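Local atomic coordinates of mandelate racemase / muconate lactonizing enzyme, C-terminal domain protein (Pseudovibrio sp. JE062, PDB entry 4JHM), a protein that belongs to the mandelate racemase / muconate lactonizing enzyme family of the enolase superfamily, with a TIM-barrel domain, its own function not being established. Residues A[210-213]-A[217-220]; A[148-153]-A[183-188]. All blocks are in the same frame, centred on the assembly; numbering follows the deposited sequence.

Contact 1 of 2, residues A[210-213]-A[217-220]; sequences AKWM and NWEW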
loop_
_atom_site.group_PDB
_atom_site.type_symbol
_atom_site.label_atom_id
_atom_site.label_comp_id
_atom_site.label_asym_id
_atom_site.label_seq_id
_atom_site.Cartn_x
_atom_site.Cartn_y
_atom_site.Cartn_z
ATOM N N ALA A 210 21.382 8.752 15.454
ATOM C CA ALA A 210 20.105 8.413 16.080
ATOM C C ALA A 210 20.218 7.107 16.855
ATOM O O ALA A 210 19.794 7.024 18.011
ATOM C CB ALA A 210 19.015 8.316 15.030
ATOM N N LYS A 211 20.798 6.097 16.210
ATOM C CA LYS A 211 21.060 4.816 16.852
ATOM C C LYS A 211 21.901 5.010 18.107
ATOM O O LYS A 211 21.664 4.372 19.127
ATOM C CB LYS A 211 21.776 3.863 15.893
ATOM C CG LYS A 211 20.883 3.276 14.813
ATOM C CD LYS A 211 21.474 1.983 14.273
ATOM C CE LYS A 211 20.765 1.503 13.010
ATOM N NZ LYS A 211 19.318 1.207 13.203
ATOM N N TRP A 212 22.884 5.897 18.032
ATOM C CA TRP A 212 23.712 6.191 19.190
ATOM C C TRP A 212 22.919 6.921 20.272
ATOM O O TRP A 212 23.001 6.572 21.450
ATOM C CB TRP A 212 24.925 7.019 18.780
ATOM C CG TRP A 212 25.849 7.311 19.917
ATOM C CD1 TRP A 212 27.005 6.654 20.227
ATOM C CD2 TRP A 212 25.694 8.338 20.905
ATOM N NE1 TRP A 212 27.579 7.210 21.343
ATOM C CE2 TRP A 212 26.794 8.245 21.778
ATOM C CE3 TRP A 212 24.731 9.327 21.134
ATOM C CZ2 TRP A 212 26.956 9.100 22.860
ATOM C CZ3 TRP A 212 24.893 10.174 22.209
ATOM C CH2 TRP A 212 25.994 10.055 23.061
HETATM N N MSE A 213 22.152 7.932 19.875
HETATM C CA MSE A 213 21.350 8.697 20.829
HETATM C C MSE A 213 20.328 7.780 21.435
HETATM O O MSE A 213 19.951 7.950 22.596
HETATM C CB MSE A 213 20.677 9.889 20.147
HETATM C CG MSE A 213 21.681 11.014 19.931
HETATM SE SE MSE A 213 20.924 12.453 18.825
HETATM C CE MSE A 213 19.396 12.947 19.964
ATOM N N ASN A 217 19.722 6.788 25.527
ATOM C CA ASN A 217 18.453 7.325 26.013
ATOM C C ASN A 217 18.321 8.853 25.970
ATOM O O ASN A 217 17.627 9.442 26.795
ATOM C CB ASN A 217 18.182 6.806 27.430
ATOM C CG ASN A 217 17.738 5.351 27.448
ATOM O OD1 ASN A 217 16.988 4.905 26.581
ATOM N ND2 ASN A 217 18.192 4.606 28.448
ATOM N N TRP A 218 18.967 9.493 25.001
ATOM C CA TRP A 218 18.789 10.930 24.807
ATOM C C TRP A 218 17.359 11.207 24.384
ATOM O O TRP A 218 16.646 10.308 23.950
ATOM C CB TRP A 218 19.760 11.477 23.769
ATOM C CG TRP A 218 21.134 11.643 24.298
ATOM C CD1 TRP A 218 21.775 10.824 25.175
ATOM C CD2 TRP A 218 22.059 12.687 23.971
ATOM N NE1 TRP A 218 23.039 11.296 25.425
ATOM C CE2 TRP A 218 23.239 12.438 24.695
ATOM C CE3 TRP A 218 22.001 13.810 23.141
ATOM C CZ2 TRP A 218 24.351 13.269 24.617
ATOM C CZ3 TRP A 218 23.102 14.633 23.063
ATOM C CH2 TRP A 218 24.265 14.359 23.797
ATOM N N GLU A 219 16.958 12.467 24.500
ATOM C CA GLU A 219 15.549 12.841 24.453
ATOM C C GLU A 219 15.009 12.909 23.030
ATOM O O GLU A 219 14.047 12.216 22.701
ATOM C CB GLU A 219 15.351 14.169 25.193
ATOM C CG GLU A 219 13.926 14.693 25.214
ATOM C CD GLU A 219 12.990 13.827 26.026
ATOM O OE1 GLU A 219 13.439 12.778 26.536
ATOM O OE2 GLU A 219 11.803 14.198 26.152
ATOM N N TRP A 220 15.611 13.744 22.186
ATOM C CA TRP A 220 15.212 13.799 20.783
ATOM C C TRP A 220 16.286 14.359 19.857
ATOM O O TRP A 220 17.121 15.161 20.266
ATOM C CB TRP A 220 13.887 14.563 20.609
ATOM C CG TRP A 220 13.972 16.061 20.622
ATOM C CD1 TRP A 220 14.769 16.850 19.846
ATOM C CD2 TRP A 220 13.186 16.946 21.416
ATOM N NE1 TRP A 220 14.547 18.176 20.130
ATOM C CE2 TRP A 220 13.573 18.259 21.089
ATOM C CE3 TRP A 220 12.200 16.756 22.389
ATOM C CZ2 TRP A 220 13.009 19.376 21.697
ATOM C CZ3 TRP A 220 11.638 17.864 22.991
ATOM C CH2 TRP A 220 12.042 19.158 22.642
#

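Contact 2 of 2, residues A[148-153]-A[183-188]; sequences EYFPYI and EAKYGT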
loop_
_atom_site.group_PDB
_atom_site.type_symbol
_atom_site.label_atom_id
_atom_site.label_comp_id
_atom_site.label_asym_id
_atom_site.label_seq_id
_atom_site.Cartn_x
_atom_site.Cartn_y
_atom_site.Cartn_z
ATOM N N GLU A 148 34.427 23.879 26.153
ATOM C CA GLU A 148 33.670 25.073 26.523
ATOM C C GLU A 148 32.249 24.733 26.969
ATOM O O GLU A 148 31.595 25.533 27.636
ATOM C CB GLU A 148 33.617 26.058 25.349
ATOM C CG GLU A 148 34.960 26.684 24.994
ATOM C CD GLU A 148 34.853 27.709 23.878
ATOM O OE1 GLU A 148 34.178 28.742 24.077
ATOM O OE2 GLU A 148 35.445 27.486 22.801
ATOM N N TYR A 149 31.774 23.547 26.594
ATOM C CA TYR A 149 30.405 23.136 26.885
ATOM C C TYR A 149 30.179 22.770 28.349
ATOM O O TYR A 149 29.074 22.926 28.864
ATOM C CB TYR A 149 30.005 21.949 25.999
ATOM C CG TYR A 149 29.533 22.347 24.616
ATOM C CD1 TYR A 149 30.433 22.518 23.574
ATOM C CD2 TYR A 149 28.183 22.559 24.356
ATOM C CE1 TYR A 149 30.005 22.888 22.311
ATOM C CE2 TYR A 149 27.747 22.933 23.099
ATOM C CZ TYR A 149 28.662 23.095 22.078
ATOM O OH TYR A 149 28.236 23.463 20.822
ATOM N N PHE A 150 31.216 22.282 29.021
ATOM C CA PHE A 150 31.044 21.724 30.361
ATOM C C PHE A 150 30.688 22.780 31.410
ATOM O O PHE A 150 29.751 22.582 32.187
ATOM C CB PHE A 150 32.284 20.933 30.790
ATOM C CG PHE A 150 32.665 19.834 29.836
ATOM C CD1 PHE A 150 31.697 19.040 29.244
ATOM C CD2 PHE A 150 33.997 19.586 29.541
ATOM C CE1 PHE A 150 32.050 18.029 28.369
ATOM C CE2 PHE A 150 34.356 18.574 28.669
ATOM C CZ PHE A 150 33.382 17.794 28.083
ATOM N N PRO A 151 31.432 23.900 31.451
ATOM C CA PRO A 151 31.044 24.964 32.376
ATOM C C PRO A 151 29.604 25.408 32.151
ATOM O O PRO A 151 28.824 25.490 33.097
ATOM C CB PRO A 151 32.015 26.099 32.036
ATOM C CG PRO A 151 33.212 25.416 31.474
ATOM C CD PRO A 151 32.688 24.212 30.743
ATOM N N TYR A 152 29.255 25.677 30.900
ATOM C CA TYR A 152 27.912 26.118 30.561
ATOM C C TYR A 152 26.866 25.121 31.053
ATOM O O TYR A 152 25.857 25.506 31.643
ATOM C CB TYR A 152 27.776 26.313 29.049
ATOM C CG TYR A 152 26.373 26.659 28.619
ATOM C CD1 TYR A 152 25.455 25.663 28.317
ATOM C CD2 TYR A 152 25.957 27.979 28.533
ATOM C CE1 TYR A 152 24.165 25.971 27.929
ATOM C CE2 TYR A 152 24.666 28.296 28.147
ATOM C CZ TYR A 152 23.776 27.285 27.846
ATOM O OH TYR A 152 22.492 27.588 27.460
ATOM N N ILE A 153 27.102 23.838 30.805
ATOM C CA ILE A 153 26.168 22.809 31.243
ATOM C C ILE A 153 26.107 22.757 32.770
ATOM O O ILE A 153 25.061 22.459 33.344
ATOM C CB ILE A 153 26.544 21.425 30.679
ATOM C CG1 ILE A 153 26.318 21.399 29.165
ATOM C CG2 ILE A 153 25.722 20.333 31.351
ATOM C CD1 ILE A 153 26.877 20.173 28.479
ATOM N N GLU A 183 28.145 12.689 27.229
ATOM C CA GLU A 183 27.493 11.509 27.799
ATOM C C GLU A 183 28.369 10.890 28.875
ATOM O O GLU A 183 27.866 10.412 29.891
ATOM C CB GLU A 183 27.187 10.467 26.719
ATOM C CG GLU A 183 26.596 9.167 27.254
ATOM C CD GLU A 183 25.204 9.340 27.840
ATOM O OE1 GLU A 183 24.649 10.455 27.748
ATOM O OE2 GLU A 183 24.656 8.357 28.387
ATOM N N ALA A 184 29.678 10.901 28.640
ATOM C CA ALA A 184 30.645 10.392 29.607
ATOM C C ALA A 184 30.581 11.169 30.928
ATOM O O ALA A 184 30.639 10.578 32.011
ATOM C CB ALA A 184 32.047 10.455 29.021
ATOM N N LYS A 185 30.458 12.490 30.834
ATOM C CA LYS A 185 30.424 13.342 32.019
ATOM C C LYS A 185 29.071 13.351 32.723
ATOM O O LYS A 185 29.015 13.255 33.945
ATOM C CB LYS A 185 30.800 14.782 31.663
ATOM C CG LYS A 185 32.293 15.046 31.601
ATOM C CD LYS A 185 32.617 16.455 32.072
ATOM C CE LYS A 185 32.381 16.600 33.569
ATOM N NZ LYS A 185 32.930 17.871 34.112
ATOM N N TYR A 186 27.988 13.482 31.959
ATOM C CA TYR A 186 26.662 13.691 32.547
ATOM C C TYR A 186 25.658 12.580 32.235
ATOM O O TYR A 186 24.453 12.818 32.229
ATOM C CB TYR A 186 26.079 15.026 32.072
ATOM C CG TYR A 186 27.043 16.188 32.119
ATOM C CD1 TYR A 186 27.347 16.820 33.315
ATOM C CD2 TYR A 186 27.637 16.665 30.959
ATOM C CE1 TYR A 186 28.225 17.888 33.358
ATOM C CE2 TYR A 186 28.513 17.731 30.989
ATOM C CZ TYR A 186 28.804 18.340 32.189
ATOM O OH TYR A 186 29.677 19.402 32.211
ATOM N N GLY A 187 26.152 11.370 31.992
ATOM C CA GLY A 187 25.292 10.237 31.639
ATOM C C GLY A 187 24.330 9.816 32.739
ATOM O O GLY A 187 23.193 9.439 32.460
ATOM N N THR A 188 24.783 9.872 33.989
ATOM C CA THR A 188 23.944 9.487 35.126
ATOM C C THR A 188 23.560 10.701 35.974
ATOM O O THR A 188 23.561 10.640 37.201
ATOM C CB THR A 188 24.646 8.444 36.020
ATOM O OG1 THR A 188 25.840 9.009 36.575
ATOM C CG2 THR A 188 25.002 7.201 35.217
#

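Contact 1 of 2, residues A[210-213]-A[217-220]
Trp212 sets the edge of its six-membered ring against one face of Trp218. The pair is an edge-to-face (T-shaped) stack. The Trp212 six-membered ring and the Trp218 five-membered ring have centroids 5.2 Å apart, with planes at 74°. CZ3 of Trp212 makes the nearest approach, 3.7 Å from Trp218 CE2, and lies toward the rim of that face. Beside it, Trp212 CH2 is 3.9 Å from Trp218 CZ2. With chi1 at -178°, the Trp212 side chain extends opposite the backbone N, and the indole comes out to Trp218. Met213, a selenomethionine, packs on Trp218 as well. Its CB is 4.1 Å from Trp218 CB, and its chain bends at the selenium to bring CE toward the backbone carbonyl of Trp220. The backbone is tied as well: Trp218 N donates to Met213 O at 3.0 Å, with an N-H...O angle of 151°. Further out, Trp218 NE1 is hydrogen-bonded to Glu183 OE1, a bond that would limit rotation of the indole. Phe193 also meets the Trp218 ring, and His216 meets that of Trp212. This is the turn from a helix into the next strand of a TIM barrel. Both indoles pack on Val179 of helix 172-186. Met213 reaches Leu195 of strand 192-196, and Trp220 leads into strand 220-222, which runs parallel to 192-196.

Contact 2 of 2, residues A[148-153]-A[183-188]
The Tyr186 ring has Ile153 CG2 over one face and CB of its own neighbour Lys185 over the opposite face. Phe150 CD1 comes to its edge, 3.9 Å from Tyr186 CE2. The Phe150 ring in turn carries Lys185 CD over the centre of one face. These are helix-helix contacts on the outside of a TIM barrel, between helices 149-159 and 172-186, which follow one another along the chain. The Lys185 CD and Ile153 CG2 contacts are CH-pi. Lys185 CD lies 3.9 Å from the Phe150 ring centroid, 9° off the ring normal. Ile153 CG2 lies 3.9 Å from the Tyr186 centroid, 15° off the normal. The Lys185 chain bends at chi2 and chi3, which lays its methylene part over the phenyl ring. Its NZ is 5.2 Å from the Phe150 centroid, so any cation-pi attraction is weak. The chi1 of Ile153 (-69°) turns CG2 to the tyrosine face. Farther in, Ile153 also packs on Val182 of helix 172-186 and Ile164 of strand 163-167, at the buried side of the interface. The phenol end of Tyr186 reaches helix 149-159, where its OH is hydrogen-bonded to Asp154 and lies 3.3 Å from Phe150 CB.

Contact 2 comes first along the chain, and contact 1 follows in series, with centres about 16 Å apart on the same side of the chain's centre. Helix 172-186 joins them. Its C-terminal part meets helix 149-159 in contact 2, and its residues Val179, Glu180 and Glu183 meet the tryptophans of contact 1. Glu183 bridges the two directly: besides its hydrogen bond to Trp218, its CB packs on Trp212 CH2 at 3.9 Å. Together the contacts link three consecutive helices, 149-159, 172-186 and 203-215, around the parallel barrel strands 163-167, 192-196 and 220-222. They join neighbouring helices to each other and, through the 217-220 loop, to the barrel strands.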